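Local coordinates for D-aminoacid aminotransferase-like PLP-dependent enzyme (Haemophilus somnus, PDB 3CEB), which carries covalently bound pyridoxal phosphate as a class IV aminotransferase-family enzyme and is perhaps a 4-amino-4-deoxychorismate lyase, at residues 4-9 with 33-38; 29-34 with 68-73; 141-146 with 170-175. All coordinates share one frame; numbering follows the deposited sequence.

Contact 1 of 3, residues 4-9 with 33-38; sequences QFPLFE and LKFYPK. With SO4 (sulfate ion), chain B.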
loop_
_atom_site.group_PDB
_atom_site.type_symbol
_atom_site.label_atom_id
_atom_site.label_comp_id
_atom_site.label_asym_id
_atom_site.label_seq_id
_atom_site.Cartn_x
_atom_site.Cartn_y
_atom_site.Cartn_z
ATOM N N GLN A 4 -12.090 16.701 -3.000
ATOM C CA GLN A 4 -11.548 17.473 -1.864
ATOM C C GLN A 4 -10.736 16.672 -0.850
ATOM O O GLN A 4 -10.207 17.244 0.092
ATOM C CB GLN A 4 -12.644 18.252 -1.150
ATOM C CG GLN A 4 -13.649 17.397 -0.395
ATOM C CD GLN A 4 -14.875 18.193 -0.261
ATOM O OE1 GLN A 4 -15.348 18.768 -1.268
ATOM N NE2 GLN A 4 -15.402 18.301 0.968
ATOM N N PHE A 5 -10.639 15.364 -1.075
ATOM C CA PHE A 5 -9.839 14.496 -0.259
ATOM C C PHE A 5 -8.727 13.918 -1.108
ATOM O O PHE A 5 -8.937 12.980 -1.864
ATOM C CB PHE A 5 -10.713 13.382 0.253
ATOM C CG PHE A 5 -11.873 13.868 1.045
ATOM C CD1 PHE A 5 -11.688 14.365 2.326
ATOM C CD2 PHE A 5 -13.147 13.836 0.520
ATOM C CE1 PHE A 5 -12.741 14.832 3.030
ATOM C CE2 PHE A 5 -14.204 14.309 1.236
ATOM C CZ PHE A 5 -14.005 14.785 2.486
ATOM N N PRO A 6 -7.524 14.446 -0.970
ATOM C CA PRO A 6 -6.455 14.064 -1.880
ATOM C C PRO A 6 -5.532 12.965 -1.398
ATOM O O PRO A 6 -4.610 12.585 -2.096
ATOM C CB PRO A 6 -5.672 15.345 -1.988
ATOM C CG PRO A 6 -5.786 15.904 -0.598
ATOM C CD PRO A 6 -7.165 15.599 -0.138
ATOM N N LEU A 7 -5.794 12.454 -0.220
ATOM C CA LEU A 7 -5.031 11.342 0.328
ATOM C C LEU A 7 -5.984 10.272 0.910
ATOM O O LEU A 7 -7.135 10.548 1.228
ATOM C CB LEU A 7 -4.130 11.856 1.461
ATOM C CG LEU A 7 -3.079 12.912 1.141
ATOM C CD1 LEU A 7 -2.531 13.581 2.399
ATOM C CD2 LEU A 7 -1.983 12.284 0.349
ATOM N N PHE A 8 -5.497 9.047 1.060
ATOM C CA PHE A 8 -6.277 7.996 1.750
ATOM C C PHE A 8 -5.446 6.884 2.396
ATOM O O PHE A 8 -4.230 6.791 2.194
ATOM C CB PHE A 8 -7.284 7.378 0.808
ATOM C CG PHE A 8 -6.685 6.544 -0.287
ATOM C CD1 PHE A 8 -6.133 7.126 -1.387
ATOM C CD2 PHE A 8 -6.751 5.148 -0.240
ATOM C CE1 PHE A 8 -5.630 6.338 -2.427
ATOM C CE2 PHE A 8 -6.245 4.369 -1.271
ATOM C CZ PHE A 8 -5.681 4.956 -2.346
ATOM N N GLU A 9 -6.140 6.081 3.201
ATOM C CA GLU A 9 -5.567 4.918 3.870
ATOM C C GLU A 9 -6.532 3.751 3.622
ATOM O O GLU A 9 -7.746 3.942 3.607
ATOM C CB GLU A 9 -5.412 5.176 5.375
ATOM C CG GLU A 9 -4.247 6.115 5.733
ATOM C CD GLU A 9 -2.866 5.473 5.531
ATOM O OE1 GLU A 9 -2.766 4.242 5.691
ATOM O OE2 GLU A 9 -1.891 6.197 5.187
ATOM N N LEU A 33 1.836 16.000 7.787
ATOM C CA LEU A 33 3.004 16.885 7.917
ATOM C C LEU A 33 3.670 17.249 6.588
ATOM O O LEU A 33 4.107 18.372 6.387
ATOM C CB LEU A 33 4.048 16.264 8.841
ATOM C CG LEU A 33 3.609 16.190 10.304
ATOM C CD1 LEU A 33 4.553 15.263 11.142
ATOM C CD2 LEU A 33 3.538 17.597 10.852
ATOM N N LYS A 34 3.762 16.309 5.670
ATOM C CA LYS A 34 4.394 16.609 4.383
ATOM C C LYS A 34 3.459 17.454 3.496
ATOM O O LYS A 34 3.854 18.484 2.980
ATOM C CB LYS A 34 4.789 15.328 3.648
ATOM C CG LYS A 34 5.530 15.606 2.350
ATOM C CD LYS A 34 5.761 14.337 1.503
ATOM C CE LYS A 34 6.676 14.606 0.284
ATOM N NZ LYS A 34 7.275 13.328 -0.236
ATOM N N PHE A 35 2.212 17.027 3.376
ATOM C CA PHE A 35 1.232 17.628 2.451
ATOM C C PHE A 35 0.708 18.983 2.927
ATOM O O PHE A 35 0.355 19.825 2.121
ATOM C CB PHE A 35 0.041 16.668 2.280
ATOM C CG PHE A 35 -0.829 16.948 1.081
ATOM C CD1 PHE A 35 -0.484 16.474 -0.178
ATOM C CD2 PHE A 35 -2.008 17.627 1.205
ATOM C CE1 PHE A 35 -1.286 16.704 -1.286
ATOM C CE2 PHE A 35 -2.807 17.863 0.088
ATOM C CZ PHE A 35 -2.437 17.388 -1.147
ATOM N N TYR A 36 0.647 19.182 4.239
ATOM C CA TYR A 36 0.129 20.426 4.830
ATOM C C TYR A 36 1.170 21.086 5.710
ATOM O O TYR A 36 0.899 21.450 6.842
ATOM C CB TYR A 36 -1.126 20.147 5.654
ATOM C CG TYR A 36 -2.281 19.578 4.843
ATOM C CD1 TYR A 36 -2.988 20.357 3.930
ATOM C CD2 TYR A 36 -2.695 18.261 5.026
ATOM C CE1 TYR A 36 -4.098 19.804 3.197
ATOM C CE2 TYR A 36 -3.762 17.724 4.347
ATOM C CZ TYR A 36 -4.448 18.480 3.426
ATOM O OH TYR A 36 -5.460 17.862 2.744
ATOM N N PRO A 37 2.384 21.255 5.188
ATOM C CA PRO A 37 3.389 21.825 6.072
ATOM C C PRO A 37 3.007 23.257 6.519
ATOM O O PRO A 37 2.236 23.976 5.849
ATOM C CB PRO A 37 4.615 21.855 5.166
ATOM C CG PRO A 37 4.019 22.265 3.800
ATOM C CD PRO A 37 2.731 21.443 3.754
ATOM N N LYS A 38 3.531 23.670 7.659
ATOM C CA LYS A 38 3.300 25.053 8.155
ATOM C C LYS A 38 1.893 25.109 8.799
ATOM O O LYS A 38 1.559 26.073 9.468
ATOM C CB LYS A 38 3.465 26.086 7.017
HETATM S S SO4 B . -7.514 20.446 1.933
HETATM O O1 SO4 B . -7.424 20.341 3.401
HETATM O O2 SO4 B . -6.711 21.536 1.446
HETATM O O3 SO4 B . -7.015 19.298 1.188
HETATM O O4 SO4 B . -8.924 20.634 1.650
#

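Contact 2 of 3, residues 29-34 with 68-73; sequences EKSLLK and IDYNHH. With SO4 (sulfate ion), chain B.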
loop_
_atom_site.group_PDB
_atom_site.type_symbol
_atom_site.label_atom_id
_atom_site.label_comp_id
_atom_site.label_asym_id
_atom_site.label_seq_id
_atom_site.Cartn_x
_atom_site.Cartn_y
_atom_site.Cartn_z
ATOM N N GLU A 29 -0.084 10.565 9.847
ATOM C CA GLU A 29 0.428 11.820 10.408
ATOM C C GLU A 29 1.612 12.368 9.602
ATOM O O GLU A 29 1.768 13.576 9.442
ATOM C CB GLU A 29 0.819 11.669 11.891
ATOM C CG GLU A 29 -0.253 10.983 12.744
ATOM C CD GLU A 29 -0.122 11.180 14.244
ATOM O OE1 GLU A 29 0.861 11.865 14.696
ATOM O OE2 GLU A 29 -1.033 10.665 14.960
ATOM N N LYS A 30 2.462 11.456 9.141
ATOM C CA LYS A 30 3.660 11.772 8.321
ATOM C C LYS A 30 3.128 12.499 7.071
ATOM O O LYS A 30 3.640 13.497 6.625
ATOM C CB LYS A 30 4.330 10.448 7.947
ATOM C CG LYS A 30 5.831 10.324 7.898
ATOM C CD LYS A 30 6.201 8.802 8.298
ATOM N N SER A 31 2.006 12.017 6.576
ATOM C CA SER A 31 1.419 12.537 5.371
ATOM C C SER A 31 0.838 13.907 5.592
ATOM O O SER A 31 1.063 14.816 4.805
ATOM C CB SER A 31 0.368 11.563 4.859
ATOM O OG SER A 31 1.015 10.348 4.499
ATOM N N LEU A 32 0.131 14.071 6.696
ATOM C CA LEU A 32 -0.399 15.377 7.051
ATOM C C LEU A 32 0.742 16.399 7.158
ATOM O O LEU A 32 0.648 17.507 6.662
ATOM C CB LEU A 32 -1.209 15.317 8.347
ATOM C CG LEU A 32 -2.596 14.662 8.302
ATOM C CD1 LEU A 32 -3.223 14.694 9.698
ATOM C CD2 LEU A 32 -3.482 15.330 7.296
ATOM N N LEU A 33 1.836 16.000 7.787
ATOM C CA LEU A 33 3.004 16.885 7.917
ATOM C C LEU A 33 3.670 17.249 6.588
ATOM O O LEU A 33 4.107 18.372 6.387
ATOM C CB LEU A 33 4.048 16.264 8.841
ATOM C CG LEU A 33 3.609 16.190 10.304
ATOM C CD1 LEU A 33 4.553 15.263 11.142
ATOM C CD2 LEU A 33 3.538 17.597 10.852
ATOM N N LYS A 34 3.762 16.309 5.670
ATOM C CA LYS A 34 4.394 16.609 4.383
ATOM C C LYS A 34 3.459 17.454 3.496
ATOM O O LYS A 34 3.854 18.484 2.980
ATOM C CB LYS A 34 4.789 15.328 3.648
ATOM C CG LYS A 34 5.530 15.606 2.350
ATOM C CD LYS A 34 5.761 14.337 1.503
ATOM C CE LYS A 34 6.676 14.606 0.284
ATOM N NZ LYS A 34 7.275 13.328 -0.236
ATOM N N ILE A 68 -10.263 5.167 4.276
ATOM C CA ILE A 68 -10.476 6.463 4.837
ATOM C C ILE A 68 -9.813 7.498 3.947
ATOM O O ILE A 68 -8.593 7.562 3.885
ATOM C CB ILE A 68 -9.916 6.602 6.250
ATOM C CG1 ILE A 68 -10.579 5.594 7.204
ATOM C CG2 ILE A 68 -10.161 8.049 6.747
ATOM C CD1 ILE A 68 -9.971 5.561 8.641
ATOM N N ASP A 69 -10.621 8.287 3.235
ATOM C CA ASP A 69 -10.082 9.377 2.464
ATOM C C ASP A 69 -10.062 10.599 3.388
ATOM O O ASP A 69 -11.005 10.814 4.145
ATOM C CB ASP A 69 -10.944 9.673 1.247
ATOM C CG ASP A 69 -10.805 8.639 0.142
ATOM O OD1 ASP A 69 -11.347 7.516 0.255
ATOM O OD2 ASP A 69 -10.178 8.986 -0.886
ATOM N N TYR A 70 -9.011 11.407 3.357
ATOM C CA TYR A 70 -8.970 12.575 4.229
ATOM C C TYR A 70 -8.336 13.805 3.603
ATOM O O TYR A 70 -7.693 13.717 2.548
ATOM C CB TYR A 70 -8.226 12.250 5.515
ATOM C CG TYR A 70 -6.814 11.799 5.277
ATOM C CD1 TYR A 70 -6.531 10.512 4.911
ATOM C CD2 TYR A 70 -5.764 12.675 5.426
ATOM C CE1 TYR A 70 -5.198 10.092 4.687
ATOM C CE2 TYR A 70 -4.425 12.278 5.213
ATOM C CZ TYR A 70 -4.141 11.003 4.849
ATOM O OH TYR A 70 -2.815 10.640 4.650
ATOM N N ASN A 71 -8.582 14.944 4.254
ATOM C CA ASN A 71 -7.836 16.150 3.995
ATOM C C ASN A 71 -7.361 16.713 5.296
ATOM O O ASN A 71 -7.221 15.972 6.272
ATOM C CB ASN A 71 -8.601 17.195 3.222
ATOM C CG ASN A 71 -9.948 17.471 3.765
ATOM O OD1 ASN A 71 -10.151 17.629 4.949
ATOM N ND2 ASN A 71 -10.889 17.542 2.879
ATOM N N HIS A 72 -7.090 18.013 5.352
ATOM C CA HIS A 72 -6.555 18.576 6.632
ATOM C C HIS A 72 -7.570 18.672 7.759
ATOM O O HIS A 72 -7.185 18.880 8.900
ATOM C CB HIS A 72 -5.863 19.931 6.448
ATOM C CG HIS A 72 -6.765 21.122 6.589
ATOM N ND1 HIS A 72 -7.443 21.664 5.528
ATOM C CD2 HIS A 72 -7.017 21.931 7.645
ATOM C CE1 HIS A 72 -8.110 22.731 5.935
ATOM N NE2 HIS A 72 -7.858 22.924 7.213
ATOM N N HIS A 73 -8.856 18.491 7.487
ATOM C CA HIS A 73 -9.803 18.661 8.580
ATOM C C HIS A 73 -11.017 17.727 8.604
ATOM O O HIS A 73 -11.850 17.843 9.470
ATOM C CB HIS A 73 -10.330 20.083 8.546
ATOM C CG HIS A 73 -11.318 20.286 7.459
ATOM N ND1 HIS A 73 -12.680 20.365 7.698
ATOM C CD2 HIS A 73 -11.156 20.333 6.119
ATOM C CE1 HIS A 73 -13.308 20.497 6.545
ATOM N NE2 HIS A 73 -12.409 20.470 5.571
HETATM S S SO4 B . -7.514 20.446 1.933
HETATM O O1 SO4 B . -7.424 20.341 3.401
HETATM O O2 SO4 B . -6.711 21.536 1.446
HETATM O O3 SO4 B . -7.015 19.298 1.188
HETATM O O4 SO4 B . -8.924 20.634 1.650
#

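Contact 3 of 3, residues 141-146 with 170-175; sequences FRQNNQ and IAREIF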
loop_
_atom_site.group_PDB
_atom_site.type_symbol
_atom_site.label_atom_id
_atom_site.label_comp_id
_atom_site.label_asym_id
_atom_site.label_seq_id
_atom_site.Cartn_x
_atom_site.Cartn_y
_atom_site.Cartn_z
ATOM N N PHE A 141 10.456 -10.249 -3.433
ATOM C CA PHE A 141 11.121 -11.147 -4.350
ATOM C C PHE A 141 11.800 -12.240 -3.574
ATOM O O PHE A 141 12.468 -11.985 -2.597
ATOM C CB PHE A 141 12.148 -10.342 -5.138
ATOM C CG PHE A 141 11.534 -9.221 -5.945
ATOM C CD1 PHE A 141 11.350 -7.971 -5.397
ATOM C CD2 PHE A 141 11.105 -9.433 -7.253
ATOM C CE1 PHE A 141 10.737 -6.947 -6.140
ATOM C CE2 PHE A 141 10.515 -8.420 -8.008
ATOM C CZ PHE A 141 10.314 -7.177 -7.444
ATOM N N ARG A 142 11.626 -13.476 -3.996
ATOM C CA ARG A 142 12.164 -14.577 -3.215
ATOM C C ARG A 142 13.573 -14.922 -3.627
ATOM O O ARG A 142 13.873 -15.033 -4.776
ATOM C CB ARG A 142 11.247 -15.802 -3.287
ATOM C CG ARG A 142 11.563 -16.845 -2.229
ATOM C CD ARG A 142 10.497 -17.959 -2.161
ATOM N NE ARG A 142 10.327 -18.700 -3.427
ATOM C CZ ARG A 142 11.195 -19.593 -3.920
ATOM N NH1 ARG A 142 12.341 -19.860 -3.275
ATOM N NH2 ARG A 142 10.932 -20.210 -5.076
ATOM N N GLN A 143 14.438 -15.061 -2.645
ATOM C CA GLN A 143 15.804 -15.478 -2.888
ATOM C C GLN A 143 16.219 -16.395 -1.777
ATOM O O GLN A 143 16.154 -16.054 -0.598
ATOM C CB GLN A 143 16.740 -14.293 -2.936
ATOM C CG GLN A 143 18.073 -14.643 -3.479
ATOM C CD GLN A 143 18.916 -13.434 -3.688
ATOM O OE1 GLN A 143 19.282 -12.778 -2.722
ATOM N NE2 GLN A 143 19.220 -13.106 -4.949
ATOM N N ASN A 144 16.647 -17.579 -2.151
ATOM C CA ASN A 144 16.897 -18.584 -1.144
ATOM C C ASN A 144 15.583 -18.852 -0.438
ATOM O O ASN A 144 14.565 -19.240 -1.058
ATOM C CB ASN A 144 17.919 -18.065 -0.135
ATOM C CG ASN A 144 19.344 -18.243 -0.631
ATOM O OD1 ASN A 144 19.564 -18.433 -1.837
ATOM N ND2 ASN A 144 20.318 -18.222 0.293
ATOM N N ASN A 145 15.596 -18.599 0.858
ATOM C CA ASN A 145 14.384 -18.747 1.596
ATOM C C ASN A 145 13.956 -17.469 2.188
ATOM O O ASN A 145 13.220 -17.485 3.112
ATOM C CB ASN A 145 14.561 -19.769 2.681
ATOM C CG ASN A 145 14.230 -21.133 2.194
ATOM O OD1 ASN A 145 15.107 -22.000 2.074
ATOM N ND2 ASN A 145 12.963 -21.327 1.833
ATOM N N GLN A 146 14.426 -16.367 1.623
ATOM C CA GLN A 146 14.136 -15.033 2.129
ATOM C C GLN A 146 13.330 -14.259 1.150
ATOM O O GLN A 146 13.348 -14.568 -0.025
ATOM C CB GLN A 146 15.432 -14.258 2.375
ATOM C CG GLN A 146 16.050 -14.578 3.705
ATOM C CD GLN A 146 17.503 -14.095 3.864
ATOM O OE1 GLN A 146 18.222 -13.913 2.882
ATOM N NE2 GLN A 146 17.936 -13.908 5.115
ATOM N N ILE A 170 13.204 -8.239 3.931
ATOM C CA ILE A 170 14.527 -7.597 4.026
ATOM C C ILE A 170 14.586 -6.544 2.950
ATOM O O ILE A 170 14.096 -6.753 1.836
ATOM C CB ILE A 170 15.633 -8.654 3.893
ATOM C CG1 ILE A 170 15.802 -9.334 5.237
ATOM C CG2 ILE A 170 16.999 -8.090 3.509
ATOM C CD1 ILE A 170 16.816 -10.464 5.225
ATOM N N ALA A 171 15.111 -5.370 3.292
ATOM C CA ALA A 171 15.163 -4.246 2.333
ATOM C C ALA A 171 16.507 -4.225 1.613
ATOM O O ALA A 171 17.543 -4.393 2.206
ATOM C CB ALA A 171 14.884 -2.926 3.022
ATOM N N ARG A 172 16.458 -4.061 0.309
ATOM C CA ARG A 172 17.662 -3.998 -0.497
ATOM C C ARG A 172 17.459 -3.258 -1.799
ATOM O O ARG A 172 16.399 -3.304 -2.393
ATOM C CB ARG A 172 18.152 -5.392 -0.883
ATOM C CG ARG A 172 18.621 -6.274 0.246
ATOM C CD ARG A 172 19.854 -6.990 -0.275
ATOM N NE ARG A 172 20.051 -8.374 0.166
ATOM C CZ ARG A 172 19.801 -9.454 -0.591
ATOM N NH1 ARG A 172 19.308 -9.350 -1.828
ATOM N NH2 ARG A 172 20.042 -10.656 -0.108
ATOM N N GLU A 173 18.525 -2.653 -2.282
ATOM C CA GLU A 173 18.466 -1.964 -3.544
ATOM C C GLU A 173 18.324 -2.996 -4.668
ATOM O O GLU A 173 19.119 -3.905 -4.760
ATOM C CB GLU A 173 19.702 -1.068 -3.731
ATOM C CG GLU A 173 19.619 -0.325 -5.017
ATOM C CD GLU A 173 20.545 0.859 -5.112
ATOM O OE1 GLU A 173 21.601 0.831 -4.463
ATOM O OE2 GLU A 173 20.215 1.809 -5.873
ATOM N N ILE A 174 17.301 -2.860 -5.503
ATOM C CA ILE A 174 17.064 -3.824 -6.581
ATOM C C ILE A 174 16.983 -3.160 -7.924
ATOM O O ILE A 174 16.006 -2.522 -8.264
ATOM C CB ILE A 174 15.736 -4.590 -6.406
ATOM C CG1 ILE A 174 15.713 -5.366 -5.087
ATOM C CG2 ILE A 174 15.521 -5.544 -7.566
ATOM C CD1 ILE A 174 14.329 -6.037 -4.793
ATOM N N PHE A 175 18.021 -3.329 -8.709
ATOM C CA PHE A 175 18.023 -2.782 -10.069
ATOM C C PHE A 175 17.261 -3.723 -10.922
ATOM O O PHE A 175 17.143 -4.888 -10.588
ATOM C CB PHE A 175 19.429 -2.624 -10.631
ATOM C CG PHE A 175 20.225 -1.582 -9.937
ATOM C CD1 PHE A 175 20.958 -1.889 -8.811
ATOM C CD2 PHE A 175 20.247 -0.285 -10.398
ATOM C CE1 PHE A 175 21.686 -0.908 -8.150
ATOM C CE2 PHE A 175 20.992 0.688 -9.737
ATOM C CZ PHE A 175 21.692 0.378 -8.609
#

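Contact 1 of 3, residues 4-9 with 33-38
Pro6 lays its pyrrolidine ring against the far end of the Phe35 ring, with Pro6 CG 3.6 Å from Phe35 CE2. The approach is oblique, and Pro6 CB reaches Phe35 CZ at 3.9 Å. Leu7 touches the opposite end of the same phenyl group: its CD1 lies 4.0 Å from both CG and CB of Phe35. Phe35, in the last turn of helix 21-35, holds CG anti to its backbone N (chi1 -163°), which sends the ring out to Pro6 and the first strand residue, Leu7. Tyr36, the first residue beyond helical geometry, turns its CG to the side of the backbone N instead (chi1 -62°). Its ring therefore runs beside that of Phe35, with Phe35 CD2 3.4 Å above one face near the rim. The phenol end passes Pro6, Tyr36 OH to Pro6 CG 3.9 Å, and gives a 2.6 Å hydrogen bond to O3 of a sulfate probably taken from the crystallisation liquor. Rigid proline, branched leucine and flat phenylalanine suit a joint that needs shape more than direction. The chemistry implies that this helix end meets the entry to the strand by apolar packing, the one polar side-chain atom in this contact being the Tyr36 hydroxyl, turned to the sulfate.

Contact 2 of 3, residues 29-34 with 68-73
Asn71 OD1 accepts two backbone N-H groups, from His73 and from Asp74. The first, 3.0 Å from His73 N and bent little (167°), closes an Asx turn, and the donor lies 15° off the plane of the amide carbonyl. Asparagine suits this place because its short side chain can fold back on the following backbone; here ND2 also gives a hydrogen bond to Gln4 O. Asn71 O rests 3.9 Å from Leu32 CD2, the methyl that also meets Tyr70 CE2 at 3.8 Å, close to the ring plane, at its edge. Leu32 thus fills the angle between the end of the strand and the loop. Tyr70 sets CG between its backbone N and carbonyl carbon (chi1 59°), which projects the ring from the strand to the helix. Tyr70 OH stops 3.3 Å from Ser31 CB without bonding to the serine hydroxyl, whose OG is instead hydrogen-bonded to Arg27 O, one turn earlier. A small serine lets the large phenol come close to the helix. Within the turn, His72 holds sulfate O1 through both its backbone N (3.1 Å) and ND1, the latter an unusually short bond whose exact length is doubtful. Helix 21-35 accordingly lies against the end of strand 63-70, where Tyr70 is flanked by Leu7 of strand 7-14 and Tyr75 of strand 75-82, and meets Tyr28 of the helix edge-to-face.

Contact 3 of 3, residues 141-146 with 170-175
Gln143 to Gln146 form a type II' turn that closes a two-residue beta hairpin, with Gln143 N bonded to Gln146 O at 2.9 Å and Gln146 N to Gln143 O at 2.8 Å; Asn144, second in the turn, takes a positive phi of 61°, which asparagine tolerates better than most residues. The hairpin joins strands 138-143 and 146-150, and strand 170-172 runs parallel to the second after helix 158-165, a beta-alpha-beta crossover. Across strand 146-150, side chains of 138-143 meet those of 170-175, while Gln146, on that strand, meets Ile170. At the buried end, Ile174 extends CD1 to Phe141 CD1 at 3.6 Å, in an oblique approach; both residues are apolar and touch Val131. Next along, Gln143 keeps an extended chain with CG anti to its backbone N (chi1 -167°), carrying its amide to Arg172. Gln143 OE1 comes to the edge of the guanidinium, near its plane, and accepts a weak hydrogen bond from Arg172 NH2 at 3.5 Å. The two flat groups are twisted 44° apart, while NE2 of the same amide is held by Gln181 OE1. Long, flexible polar residues fit this more open end, where they can reach across strand 146-150, Arg172 resting on Ile148. At the other corner of the turn from Gln143, Gln146 and Ile170 cross at a slant, with Gln146 NE2 3.6 Å from the Ile170 CD1 methyl.

In the fold
Contacts 1 and 2 are neighbours, their centres about 4 Å apart: both set helix 21-35 against one antiparallel sheet, through the adjacent strands 7-14 and 63-70, and both reach the same sulfate. Contact 2 is the buried one of the pair, while contact 1, at the helix end, is partly exposed; neither has a hydrogen bond directly between its segments. Contact 3 lies on the opposite side of the chain's centre, with its centre about 32 Å from that of contact 1. It joins strands of another, mixed sheet and runs from a buried apolar pair to more exposed, mixed pairs; it alone has a hydrogen bond between its segments, a weak one.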